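Local coordinates for diaminobutyrate-pyruvate transaminase and L-2,4-diaminobutyrate decarboxylase (Vibrio parahaemolyticus, PDB 2QMA), which probably decarboxylates L-2,4-diaminobutyrate with pyridoxal 5'-phosphate through this C-terminal domain, the rest of the longer protein carrying a transaminase domain, at residues N53-G58 with T98-C103; Q127-W132 with K373-L378; D198-L203 with M222-K227; D237-I242 with H271-D276; V427-T432 with T466-T471. All coordinates share one frame; numbering follows the deposited sequence.

Interaction 1: residues N53-G58 with T98-C103; sequences NAPYSG and TQHPDC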
# COMPACT_ATOMS: atom_id res chain seq x y z
N ASN A 53 26.78 -8.95 10.35
CA ASN A 53 27.20 -10.20 10.97
C ASN A 53 26.22 -10.70 12.04
O ASN A 53 26.45 -11.72 12.68
CB ASN A 53 28.64 -10.05 11.48
CG ASN A 53 28.74 -9.33 12.82
OD1 ASN A 53 28.03 -8.36 13.09
ND2 ASN A 53 29.63 -9.83 13.68
N ALA A 54 25.11 -9.96 12.17
CA ALA A 54 24.03 -10.26 13.12
C ALA A 54 22.68 -9.81 12.54
O ALA A 54 22.65 -9.02 11.58
CB ALA A 54 24.30 -9.58 14.47
N PRO A 55 21.56 -10.35 13.08
CA PRO A 55 20.22 -9.84 12.68
C PRO A 55 20.04 -8.34 12.93
O PRO A 55 19.38 -7.65 12.14
CB PRO A 55 19.25 -10.60 13.59
CG PRO A 55 20.00 -11.61 14.27
CD PRO A 55 21.47 -11.46 14.04
N TYR A 56 20.59 -7.85 14.04
CA TYR A 56 20.56 -6.42 14.41
C TYR A 56 21.94 -5.95 14.93
O TYR A 56 22.65 -6.71 15.62
CB TYR A 56 19.43 -6.14 15.44
CG TYR A 56 19.45 -4.70 15.95
CD1 TYR A 56 19.28 -3.61 15.07
CD2 TYR A 56 19.62 -4.42 17.30
CE1 TYR A 56 19.31 -2.27 15.56
CE2 TYR A 56 19.65 -3.09 17.79
CZ TYR A 56 19.50 -2.03 16.92
OH TYR A 56 19.54 -0.74 17.42
N SER A 57 22.32 -4.71 14.63
CA SER A 57 23.62 -4.18 14.99
C SER A 57 23.88 -4.14 16.51
O SER A 57 25.04 -4.07 16.95
CB SER A 57 23.77 -2.79 14.38
OG SER A 57 23.04 -1.85 15.15
N GLY A 58 22.80 -4.15 17.31
CA GLY A 58 22.90 -4.03 18.76
C GLY A 58 23.08 -2.60 19.29
O GLY A 58 23.15 -2.39 20.52
N THR A 98 16.60 -9.62 7.74
CA THR A 98 15.85 -10.87 7.53
C THR A 98 16.71 -11.91 6.85
O THR A 98 16.39 -13.11 6.90
CB THR A 98 14.60 -10.67 6.63
OG1 THR A 98 15.02 -10.26 5.31
CG2 THR A 98 13.63 -9.68 7.26
N GLN A 99 17.81 -11.44 6.23
CA GLN A 99 18.72 -12.33 5.50
C GLN A 99 19.65 -13.08 6.43
O GLN A 99 20.32 -14.02 6.00
CB GLN A 99 19.56 -11.58 4.46
CG GLN A 99 18.75 -11.02 3.30
CD GLN A 99 18.22 -9.59 3.55
OE1 GLN A 99 18.38 -8.98 4.63
NE2 GLN A 99 17.61 -9.04 2.51
N HIS A 100 19.73 -12.63 7.68
CA HIS A 100 20.57 -13.31 8.65
C HIS A 100 19.80 -14.50 9.27
O HIS A 100 18.62 -14.33 9.65
CB HIS A 100 21.06 -12.36 9.75
CG HIS A 100 22.17 -12.95 10.57
ND1 HIS A 100 21.95 -13.85 11.60
CD2 HIS A 100 23.52 -12.83 10.47
CE1 HIS A 100 23.11 -14.26 12.09
NE2 HIS A 100 24.08 -13.63 11.44
N PRO A 101 20.45 -15.68 9.38
CA PRO A 101 19.75 -16.86 9.90
C PRO A 101 19.10 -16.68 11.26
O PRO A 101 18.17 -17.39 11.57
CB PRO A 101 20.86 -17.92 10.03
CG PRO A 101 22.06 -17.36 9.32
CD PRO A 101 21.86 -15.95 9.02
N ASP A 102 19.61 -15.78 12.08
CA ASP A 102 19.14 -15.63 13.46
C ASP A 102 18.01 -14.60 13.55
O ASP A 102 17.50 -14.30 14.61
CB ASP A 102 20.32 -15.31 14.41
CG ASP A 102 21.31 -16.48 14.51
OD1 ASP A 102 20.87 -17.65 14.43
OD2 ASP A 102 22.52 -16.20 14.68
N CYS A 103 17.58 -14.11 12.39
CA CYS A 103 16.34 -13.33 12.28
C CYS A 103 15.18 -14.28 11.91
O CYS A 103 15.06 -14.70 10.77
CB CYS A 103 16.51 -12.23 11.26
SG CYS A 103 15.08 -11.10 11.26
O HOH W 1 26.94 -14.05 11.01
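N53 meets H100 through its carbonyl: H100 NE2 lies 3.3 Å from N53 O, and the hydrogen bond is weak because the N-H is bent well off line, at 121°. A water bridges the two, 2.9 Å from N53 O and 2.9 Å from NE2, lying in the imidazole plane. A54 follows with its backbone over one face of that ring, CA above the rim. P55 then continues the cover on the same face. Its CD sits 3.8 Å from the centroid of the H100 ring, a CH-pi contact made over the face, while CG reaches D102 CB at 3.7 Å and CB meets C103 CB at 3.9 Å. The imidazole is presented to these residues because its CG is anti to the backbone N (chi1 -167°). Its other nitrogen, ND1, accepts from D102 N at 3.1 Å, and this helps to fix the rotation of the ring. P101 CD covers the opposite face, so the ring is sandwiched between two prolines. Beyond P55, Y56 turns to the second subunit, where its ring meets W132 of that chain edge-to-face. The second segment is folded tightly by C103 N bonding to H100 O, the closing bond of a type I beta turn running from H100 to C103, and the proline-histidine CH-pi contact seats this turn against the loop that joins helix 32-51 to helix 61-69.

Interaction 2: residues Q127-W132 with K373-L378; sequences QSMDSW and KRFDAL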
# COMPACT_ATOMS: atom_id res chain seq x y z
N GLN A 127 4.35 3.31 -12.55
CA GLN A 127 2.97 3.13 -13.05
C GLN A 127 1.99 3.22 -11.89
O GLN A 127 2.30 2.82 -10.78
CB GLN A 127 2.80 1.79 -13.78
CG GLN A 127 3.83 1.51 -14.94
CD GLN A 127 3.67 2.44 -16.12
OE1 GLN A 127 2.96 2.14 -17.06
NE2 GLN A 127 4.35 3.59 -16.07
N SER A 128 0.84 3.81 -12.19
CA SER A 128 -0.28 3.86 -11.28
C SER A 128 -1.43 2.97 -11.77
O SER A 128 -2.00 3.20 -12.83
CB SER A 128 -0.72 5.34 -11.14
OG SER A 128 -1.70 5.43 -10.12
N MSE A 129 -1.77 1.96 -10.95
CA MSE A 129 -2.64 0.86 -11.38
C MSE A 129 -4.10 1.24 -11.52
O MSE A 129 -4.89 0.41 -11.91
CB MSE A 129 -2.55 -0.32 -10.40
CG MSE A 129 -1.07 -0.81 -10.19
SE MSE A 129 -0.21 -1.31 -11.92
CE MSE A 129 -1.54 -2.58 -12.32
N ASP A 130 -4.47 2.48 -11.22
CA ASP A 130 -5.89 2.80 -11.24
C ASP A 130 -6.47 2.97 -12.64
O ASP A 130 -7.71 2.90 -12.82
CB ASP A 130 -6.25 3.97 -10.33
CG ASP A 130 -5.25 5.09 -10.39
OD1 ASP A 130 -4.02 4.82 -10.37
OD2 ASP A 130 -5.69 6.26 -10.37
N SER A 131 -5.62 3.20 -13.64
CA SER A 131 -6.15 3.25 -14.98
C SER A 131 -5.13 2.78 -16.00
O SER A 131 -3.93 2.88 -15.78
CB SER A 131 -6.56 4.67 -15.35
OG SER A 131 -5.46 5.52 -15.25
N TRP A 132 -5.67 2.32 -17.14
CA TRP A 132 -4.82 1.82 -18.23
C TRP A 132 -3.86 2.92 -18.70
O TRP A 132 -2.66 2.63 -18.89
CB TRP A 132 -5.69 1.33 -19.37
CG TRP A 132 -4.87 0.56 -20.43
CD1 TRP A 132 -4.69 -0.78 -20.53
CD2 TRP A 132 -4.16 1.14 -21.53
NE1 TRP A 132 -3.91 -1.10 -21.62
CE2 TRP A 132 -3.57 0.07 -22.26
CE3 TRP A 132 -3.95 2.46 -21.97
CZ2 TRP A 132 -2.79 0.27 -23.39
CZ3 TRP A 132 -3.17 2.66 -23.11
CH2 TRP A 132 -2.60 1.56 -23.80
N LYS A 373 -2.37 3.08 -7.03
CA LYS A 373 -1.76 1.88 -6.46
C LYS A 373 -0.56 1.41 -7.30
O LYS A 373 -0.49 1.68 -8.51
CB LYS A 373 -2.73 0.82 -5.92
CG LYS A 373 -3.25 -0.32 -6.87
CD LYS A 373 -3.60 -1.54 -6.07
CE LYS A 373 -3.30 -2.87 -6.87
NZ LYS A 373 -4.27 -3.19 -7.96
N ARG A 374 0.39 0.80 -6.61
CA ARG A 374 1.67 0.48 -7.22
C ARG A 374 1.64 -0.89 -7.91
O ARG A 374 0.78 -1.74 -7.65
CB ARG A 374 2.88 0.71 -6.29
CG ARG A 374 3.29 -0.43 -5.46
CD ARG A 374 4.17 -0.07 -4.26
NE ARG A 374 5.49 0.47 -4.59
CZ ARG A 374 6.57 -0.27 -4.88
NH1 ARG A 374 7.74 0.34 -5.16
NH2 ARG A 374 6.51 -1.59 -4.89
N PHE A 375 2.59 -1.04 -8.82
CA PHE A 375 2.68 -2.20 -9.71
C PHE A 375 3.34 -3.40 -8.98
O PHE A 375 4.31 -3.99 -9.47
CB PHE A 375 3.45 -1.73 -10.98
CG PHE A 375 3.54 -2.77 -12.11
CD1 PHE A 375 2.75 -3.92 -12.13
CD2 PHE A 375 4.41 -2.54 -13.18
CE1 PHE A 375 2.85 -4.85 -13.18
CE2 PHE A 375 4.51 -3.47 -14.24
CZ PHE A 375 3.72 -4.62 -14.23
N ASP A 376 2.80 -3.78 -7.83
CA ASP A 376 3.36 -4.92 -7.10
C ASP A 376 3.29 -6.30 -7.84
O ASP A 376 4.06 -7.23 -7.57
CB ASP A 376 2.70 -5.04 -5.71
CG ASP A 376 3.06 -3.89 -4.79
OD1 ASP A 376 4.25 -3.54 -4.78
OD2 ASP A 376 2.15 -3.33 -4.11
N ALA A 377 2.34 -6.42 -8.75
CA ALA A 377 2.08 -7.71 -9.42
C ALA A 377 3.30 -8.08 -10.26
O ALA A 377 3.47 -9.25 -10.63
CB ALA A 377 0.83 -7.62 -10.27
N LEU A 378 4.16 -7.09 -10.55
CA LEU A 378 5.36 -7.35 -11.40
C LEU A 378 6.26 -8.33 -10.67
O LEU A 378 6.81 -9.23 -11.29
CB LEU A 378 6.11 -6.07 -11.82
CG LEU A 378 7.37 -6.28 -12.72
CD1 LEU A 378 7.00 -6.82 -14.11
CD2 LEU A 378 8.26 -5.00 -12.88
O HOH W 2 4.04 1.31 -9.49
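A Met-aromatic contact between M129, present as selenomethionine, and F375 joins the loop ahead of helix 136-152 to the turn leading into helix 377-386. The selenium lies 4.7 Å from the centroid of the F375 ring and approaches obliquely, 45° off the normal, while also packing on F375 CB at 3.8 Å. With CG anti to the carbonyl carbon (chi1 -54°), M129 CG lies 3.3 Å from R374 O, and the bend at chi2 turns the selenium toward F375. On the side of K373, M129 CB touches K373 CG at 3.6 Å, and the lysine amine goes on to a salt bridge with E142. L378 CB covers one face of the F375 ring over its centre. Two links hold the backbones: M129 N donates to K373 O over 2.8 Å, almost straight at 167°, and a water accepts a hydrogen bond from F375 N and donates one to Q127 O. R374 turns away to D376, whose OD1 lies in the guanidinium plane, and to E119 of both subunits. At the dimer interface, the selenium-phenyl pair packs beside peptide groups whose polar atoms M129 N, K373 O, Q127 O and F375 N are bonded directly or through a water.

Interaction 3: residues D198-L203 with M222-K227; sequences DYADKL and MGLGEK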
# COMPACT_ATOMS: atom_id res chain seq x y z
N ASP A 198 -30.99 -1.56 9.11
CA ASP A 198 -31.38 -1.51 10.55
C ASP A 198 -31.10 -2.80 11.33
O ASP A 198 -30.92 -2.77 12.53
CB ASP A 198 -32.85 -1.04 10.83
CG ASP A 198 -33.12 -0.82 12.39
OD1 ASP A 198 -32.47 0.06 13.00
OD2 ASP A 198 -33.92 -1.55 13.03
N TYR A 199 -31.03 -3.93 10.63
CA TYR A 199 -30.68 -5.18 11.28
C TYR A 199 -29.17 -5.42 11.42
O TYR A 199 -28.75 -6.49 11.85
CB TYR A 199 -31.35 -6.35 10.55
CG TYR A 199 -31.06 -6.44 9.05
CD1 TYR A 199 -29.89 -7.06 8.59
CD2 TYR A 199 -31.96 -5.93 8.10
CE1 TYR A 199 -29.61 -7.16 7.23
CE2 TYR A 199 -31.68 -6.05 6.73
CZ TYR A 199 -30.48 -6.67 6.33
OH TYR A 199 -30.15 -6.79 4.99
N ALA A 200 -28.34 -4.43 11.08
CA ALA A 200 -26.87 -4.61 11.15
C ALA A 200 -26.37 -5.07 12.53
O ALA A 200 -25.32 -5.73 12.63
CB ALA A 200 -26.13 -3.33 10.75
N ASP A 201 -27.06 -4.65 13.58
CA ASP A 201 -26.64 -4.94 14.96
C ASP A 201 -26.68 -6.45 15.25
O ASP A 201 -26.09 -6.95 16.20
CB ASP A 201 -27.53 -4.20 15.95
CG ASP A 201 -28.95 -4.80 16.06
OD1 ASP A 201 -29.74 -4.81 15.08
OD2 ASP A 201 -29.28 -5.27 17.17
N LYS A 202 -27.40 -7.17 14.40
CA LYS A 202 -27.53 -8.61 14.53
C LYS A 202 -26.45 -9.38 13.77
O LYS A 202 -26.28 -10.56 14.01
CB LYS A 202 -28.91 -9.07 14.06
CG LYS A 202 -30.02 -8.73 15.04
CD LYS A 202 -31.33 -8.61 14.26
CE LYS A 202 -32.51 -8.98 15.11
NZ LYS A 202 -33.05 -7.76 15.72
N LEU A 203 -25.81 -8.72 12.80
CA LEU A 203 -24.87 -9.42 11.93
C LEU A 203 -23.67 -9.93 12.72
O LEU A 203 -23.16 -9.25 13.65
CB LEU A 203 -24.40 -8.50 10.79
CG LEU A 203 -25.52 -8.06 9.82
CD1 LEU A 203 -25.00 -6.98 8.84
CD2 LEU A 203 -26.07 -9.22 9.02
N MSE A 222 -15.49 -1.38 9.36
CA MSE A 222 -16.64 -1.38 8.46
C MSE A 222 -17.97 -1.07 9.17
O MSE A 222 -19.03 -1.12 8.53
CB MSE A 222 -16.69 -2.70 7.67
CG MSE A 222 -17.21 -3.84 8.47
SE MSE A 222 -17.11 -5.57 7.55
CE MSE A 222 -15.31 -5.62 7.15
N GLY A 223 -17.92 -0.74 10.47
CA GLY A 223 -19.09 -0.21 11.17
C GLY A 223 -19.85 -1.23 12.04
O GLY A 223 -20.86 -0.88 12.63
N LEU A 224 -19.36 -2.48 12.13
CA LEU A 224 -20.07 -3.52 12.87
C LEU A 224 -19.60 -3.63 14.31
O LEU A 224 -20.38 -4.06 15.19
CB LEU A 224 -19.95 -4.89 12.19
CG LEU A 224 -20.47 -4.89 10.73
CD1 LEU A 224 -20.18 -6.28 10.04
CD2 LEU A 224 -21.94 -4.54 10.70
N GLY A 225 -18.34 -3.27 14.54
CA GLY A 225 -17.74 -3.28 15.89
C GLY A 225 -17.25 -4.66 16.30
O GLY A 225 -17.63 -5.70 15.71
N GLU A 226 -16.39 -4.67 17.33
CA GLU A 226 -15.84 -5.93 17.82
C GLU A 226 -16.97 -6.88 18.24
O GLU A 226 -16.78 -8.08 18.14
CB GLU A 226 -14.85 -5.69 18.97
CG GLU A 226 -13.68 -4.79 18.56
CD GLU A 226 -12.68 -4.50 19.64
OE1 GLU A 226 -12.91 -4.88 20.84
OE2 GLU A 226 -11.64 -3.87 19.28
N LYS A 227 -18.11 -6.34 18.70
CA LYS A 227 -19.24 -7.17 19.17
C LYS A 227 -19.89 -8.03 18.05
O LYS A 227 -20.67 -8.98 18.31
CB LYS A 227 -20.25 -6.28 19.92
CG LYS A 227 -21.69 -6.19 19.43
CD LYS A 227 -21.78 -5.43 18.22
CE LYS A 227 -23.23 -5.17 17.79
NZ LYS A 227 -23.05 -4.70 16.37
O HOH W 3 -23.08 -6.53 14.07
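L224 packs its CD2 methyl into the corner made by A200 and L203, and this is the buried, apolar side of the contact. The distances are modest: the methyl stands 4.4 Å from A200 CB, 4.3 Å from L203 CD1 and 4.1 Å from A200 O. Chi1 of -57° sets CG anti to the carbonyl carbon and chi2 of 174° then turns CD2 to the pair, and both leucines also touch F260 of strand 258-265. The other side is polar, water-bridged and more exposed. K227 leaves its backbone at an unusual, eclipsed chi1 of 121°, bends at chi2 and then runs extended, its CE 3.7 Å from D201 O. Its NZ donates to L224 O at 3.0 Å, in the carbonyl plane, and so folds the lysine back over its own loop. It reaches the other segment through a water 2.9 Å from NZ, which donates to A200 O and L203 O. The exposed carboxylate of D201 makes no pair with the amine, and L194 O of the second subunit adds a weak bond to NZ. A Schellman motif at G223 ends helix 214-221 just before L224, and L203 opens strand 203-208. The contact therefore closes the base of a beta-alpha-beta unit whose two parallel strands, 203-208 and 229-232, lie at one border of the large sheet of this fold type I pyridoxal-phosphate enzyme.

Interaction 4: residues D237-I242 with H271-D276; sequences DGTMDI and HGAIDD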
# COMPACT_ATOMS: atom_id res chain seq x y z
N ASP A 237 -3.97 -27.64 19.04
CA ASP A 237 -3.08 -27.42 17.89
C ASP A 237 -3.31 -26.08 17.14
O ASP A 237 -2.61 -25.79 16.16
CB ASP A 237 -3.09 -28.63 16.93
CG ASP A 237 -4.32 -28.65 16.02
OD1 ASP A 237 -5.22 -27.79 16.17
OD2 ASP A 237 -4.38 -29.55 15.14
N GLY A 238 -4.24 -25.26 17.62
CA GLY A 238 -4.52 -23.96 17.01
C GLY A 238 -5.66 -23.91 15.98
O GLY A 238 -6.12 -22.82 15.62
N THR A 239 -6.11 -25.07 15.48
CA THR A 239 -7.22 -25.14 14.51
C THR A 239 -8.58 -24.81 15.19
O THR A 239 -8.77 -25.01 16.39
CB THR A 239 -7.28 -26.53 13.84
OG1 THR A 239 -7.53 -27.54 14.83
CG2 THR A 239 -5.94 -26.89 13.14
N MSE A 240 -9.54 -24.33 14.40
CA MSE A 240 -10.90 -24.07 14.92
C MSE A 240 -11.51 -25.40 15.41
O MSE A 240 -11.43 -26.42 14.70
CB MSE A 240 -11.79 -23.51 13.79
CG MSE A 240 -13.11 -22.98 14.32
SE MSE A 240 -14.31 -22.52 12.88
CE MSE A 240 -13.56 -20.85 12.32
N ASP A 241 -12.12 -25.39 16.61
CA ASP A 241 -12.86 -26.59 17.07
C ASP A 241 -14.21 -26.75 16.35
O ASP A 241 -15.21 -26.11 16.74
CB ASP A 241 -13.08 -26.62 18.62
CG ASP A 241 -13.60 -27.99 19.11
OD1 ASP A 241 -14.05 -28.82 18.29
OD2 ASP A 241 -13.55 -28.23 20.33
N ILE A 242 -14.29 -27.63 15.33
CA ILE A 242 -15.56 -27.75 14.56
C ILE A 242 -16.65 -28.57 15.28
O ILE A 242 -17.78 -28.60 14.83
CB ILE A 242 -15.33 -28.30 13.09
CG1 ILE A 242 -14.98 -29.81 13.11
CG2 ILE A 242 -14.23 -27.46 12.42
CD1 ILE A 242 -15.00 -30.55 11.72
N HIS A 271 0.76 -20.91 15.63
CA HIS A 271 0.83 -22.35 15.39
C HIS A 271 1.07 -22.73 13.94
O HIS A 271 1.60 -23.81 13.65
CB HIS A 271 -0.43 -23.06 15.94
CG HIS A 271 -0.51 -23.05 17.44
ND1 HIS A 271 -0.10 -24.11 18.21
CD2 HIS A 271 -0.92 -22.09 18.30
CE1 HIS A 271 -0.25 -23.82 19.49
NE2 HIS A 271 -0.75 -22.60 19.57
N GLY A 272 0.64 -21.90 13.00
CA GLY A 272 0.62 -22.35 11.61
C GLY A 272 -0.48 -23.36 11.32
O GLY A 272 -0.43 -24.05 10.33
N ALA A 273 -1.46 -23.47 12.22
CA ALA A 273 -2.59 -24.39 12.06
C ALA A 273 -3.47 -23.97 10.85
O ALA A 273 -3.62 -22.76 10.57
CB ALA A 273 -3.44 -24.38 13.35
N ILE A 274 -4.02 -24.97 10.18
CA ILE A 274 -4.91 -24.79 9.04
C ILE A 274 -6.29 -25.35 9.41
O ILE A 274 -6.45 -26.57 9.63
CB ILE A 274 -4.33 -25.39 7.71
CG1 ILE A 274 -2.93 -24.82 7.45
CG2 ILE A 274 -5.30 -25.08 6.52
CD1 ILE A 274 -2.23 -25.34 6.13
N ASP A 275 -7.26 -24.45 9.57
CA ASP A 275 -8.64 -24.84 9.86
C ASP A 275 -9.13 -25.87 8.82
O ASP A 275 -8.56 -25.99 7.71
CB ASP A 275 -9.58 -23.62 9.87
CG ASP A 275 -9.30 -22.66 11.04
OD1 ASP A 275 -8.78 -23.08 12.10
OD2 ASP A 275 -9.59 -21.47 10.87
N ASP A 276 -10.12 -26.65 9.21
CA ASP A 276 -10.81 -27.53 8.31
C ASP A 276 -11.72 -26.70 7.36
O ASP A 276 -12.94 -26.48 7.62
CB ASP A 276 -11.64 -28.55 9.12
CG ASP A 276 -12.29 -29.59 8.23
OD1 ASP A 276 -12.35 -29.38 6.99
OD2 ASP A 276 -12.80 -30.61 8.78
O HOH W 4 -7.76 -21.30 13.84
O HOH W 5 -10.64 -26.78 12.01
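D275 and M240 make the one direct hydrogen bond between the segments: M240 N donates to D275 OD1 at 2.7 Å, coming from above the carboxylate plane and tilted 41° out of it. Water bonds run alongside. One water donates hydrogen bonds to G238 O and D275 OD1, and a second joins M240 O to D276 N. Within 237-242, D237 OD1 takes both T239 N, at 2.9 Å, and T239 OG1, the former closing an Asx turn that presents the T239 backbone to its partner. Van der Waals contacts fill the rest. A273 CB nestles against D237 O at 3.3 Å and T239 CG2 at 3.5 Å, while G238 CA stands over one face of the H271 ring. G238 has positive phi, and its bare CA lets the backbone come down on H271 and A273. At the far end, I242 CD1 touches D276 OD2 at 3.7 Å. D276 is the N-cap of helix 277-287, its OD1 accepting from F279 N. D275 OD2 accepts from T265 N, so the buried carboxylate accepts hydrogen bonds at both oxygens, from two peptide N-H groups and a water, an environment that would probably keep it ionised while tying three backbone stretches together.

Interaction 5: residues V427-T432 with T466-T471; sequences VLFRAT and TALKFT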
# COMPACT_ATOMS: atom_id res chain seq x y z
N VAL A 427 7.77 -22.92 15.38
CA VAL A 427 8.11 -23.78 16.49
C VAL A 427 7.91 -22.99 17.79
O VAL A 427 8.40 -21.88 17.90
CB VAL A 427 9.55 -24.31 16.38
CG1 VAL A 427 9.95 -25.15 17.61
CG2 VAL A 427 9.71 -25.16 15.13
N LEU A 428 7.22 -23.59 18.75
CA LEU A 428 6.87 -22.96 20.01
C LEU A 428 7.52 -23.72 21.15
O LEU A 428 7.32 -24.93 21.32
CB LEU A 428 5.34 -22.87 20.17
CG LEU A 428 4.57 -22.07 19.11
CD1 LEU A 428 3.05 -22.16 19.26
CD2 LEU A 428 4.98 -20.57 19.06
N PHE A 429 8.33 -23.01 21.93
CA PHE A 429 9.17 -23.64 22.94
C PHE A 429 9.63 -22.61 23.94
O PHE A 429 9.34 -21.44 23.80
CB PHE A 429 10.38 -24.29 22.26
CG PHE A 429 11.40 -23.30 21.77
CD1 PHE A 429 12.59 -23.08 22.48
CD2 PHE A 429 11.19 -22.59 20.59
CE1 PHE A 429 13.56 -22.17 22.03
CE2 PHE A 429 12.16 -21.68 20.11
CZ PHE A 429 13.34 -21.47 20.84
N ARG A 430 10.35 -23.04 24.95
CA ARG A 430 10.84 -22.11 25.95
C ARG A 430 12.11 -22.67 26.52
O ARG A 430 12.33 -23.88 26.43
CB ARG A 430 9.79 -21.89 27.04
CG ARG A 430 9.45 -23.10 27.87
CD ARG A 430 8.58 -22.65 29.02
NE ARG A 430 8.04 -23.75 29.80
CZ ARG A 430 7.13 -23.58 30.76
NH1 ARG A 430 6.67 -22.37 31.04
NH2 ARG A 430 6.67 -24.63 31.43
N ALA A 431 12.98 -21.79 27.02
CA ALA A 431 14.09 -22.21 27.87
C ALA A 431 13.54 -22.75 29.19
O ALA A 431 12.59 -22.20 29.75
CB ALA A 431 15.05 -21.06 28.12
N THR A 432 14.15 -23.82 29.68
CA THR A 432 13.67 -24.45 30.91
C THR A 432 14.76 -24.41 32.02
O THR A 432 15.95 -24.20 31.72
CB THR A 432 13.12 -25.87 30.60
OG1 THR A 432 12.29 -26.31 31.67
CG2 THR A 432 14.26 -26.86 30.35
N THR A 466 4.62 -18.12 28.80
CA THR A 466 5.40 -17.38 27.80
C THR A 466 6.18 -18.41 26.98
O THR A 466 6.88 -19.28 27.53
CB THR A 466 6.35 -16.32 28.42
OG1 THR A 466 5.58 -15.20 28.89
CG2 THR A 466 7.32 -15.80 27.40
N ALA A 467 5.99 -18.34 25.66
CA ALA A 467 6.69 -19.21 24.72
C ALA A 467 7.54 -18.32 23.84
O ALA A 467 7.14 -17.21 23.49
CB ALA A 467 5.71 -19.99 23.87
N LEU A 468 8.74 -18.81 23.53
CA LEU A 468 9.52 -18.29 22.40
C LEU A 468 9.02 -18.92 21.11
O LEU A 468 8.50 -20.01 21.12
CB LEU A 468 10.99 -18.64 22.58
CG LEU A 468 11.59 -18.08 23.88
CD1 LEU A 468 12.92 -18.74 24.07
CD2 LEU A 468 11.72 -16.56 23.81
N LYS A 469 9.23 -18.21 20.00
CA LYS A 469 8.81 -18.65 18.69
C LYS A 469 9.86 -18.44 17.60
O LYS A 469 10.48 -17.37 17.49
CB LYS A 469 7.50 -17.94 18.26
CG LYS A 469 7.08 -18.22 16.82
CD LYS A 469 5.64 -17.68 16.52
CE LYS A 469 5.60 -16.15 16.47
NZ LYS A 469 4.22 -15.70 16.01
N PHE A 470 10.03 -19.49 16.80
CA PHE A 470 10.72 -19.45 15.53
C PHE A 470 9.59 -19.46 14.48
O PHE A 470 8.70 -20.34 14.50
CB PHE A 470 11.55 -20.72 15.25
CG PHE A 470 12.76 -20.96 16.16
CD1 PHE A 470 13.36 -19.94 16.91
CD2 PHE A 470 13.34 -22.23 16.17
CE1 PHE A 470 14.53 -20.23 17.71
CE2 PHE A 470 14.50 -22.51 16.93
CZ PHE A 470 15.07 -21.51 17.72
N THR A 471 9.66 -18.52 13.54
CA THR A 471 8.94 -18.59 12.28
C THR A 471 9.96 -18.87 11.17
O THR A 471 10.70 -17.96 10.73
CB THR A 471 8.16 -17.29 12.04
OG1 THR A 471 7.26 -17.12 13.15
CG2 THR A 471 7.31 -17.39 10.75
O HOH W 6 7.74 -19.70 30.24
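V427 and F470 form an antiparallel hydrogen-bonded pair: V427 N donates to F470 O at 2.9 Å, and F470 N returns a bond to V427 O. Two residues on, F429 N gives to L468 O at 3.1 Å, and L468 N gives to F429 O at 2.7 Å. That last bond is bent at the hydrogen (134°), and F429 O and L468 O, two acceptors that are not bonded, lie 3.2 Å apart. V427 O and L468 O each also take a CA-H, from K469 and L428. These strands are the middle pair of the four-stranded antiparallel sheet in the C-terminal small domain of the fold type I enzymes, here twisted so that the two directions differ by 128°. A water in the guanidinium plane of R430 accepts from NH1 and donates to T466 O, while R430 NE pairs with E417. K469 sends NZ to D270, its side chain about 10 Å from that of K325, predicted to carry the cofactor, which is not attached here. K469 CB lies beside L428 CD2 at 3.7 Å. On the other face, F429 CG between backbone N and carbonyl carbon (chi1 73°) lays the ring across the neighbouring strand. The edge of F429 points at the face of F470 in a T-shaped stack, centroids 4.8 Å apart, while L468 CB lies over a face of F429. Helix 389-411 packs on V427, F429 and F470.

Overall arrangement
From the N terminus, interaction 1 closes the first loop, joining the loops that follow helices 32-51 and 80-92. Interaction 2 then opens a loop of 240 residues that returns at 373-378, and interactions 3 and 4 nest inside it one after the other: the former at the border of the large sheet, the latter between the loops leading into helices 245-254 and 277-287. Interaction 5 comes last, within the C-terminal sheet. None cross. Interactions 4 and 5 touch where H271 CE1 meets L428 CD1, tying the large domain to the small one. Interaction 1 comes within about 5 Å (nearest atoms) of interaction 5, and interactions 1, 2 and 3 all reach the second subunit.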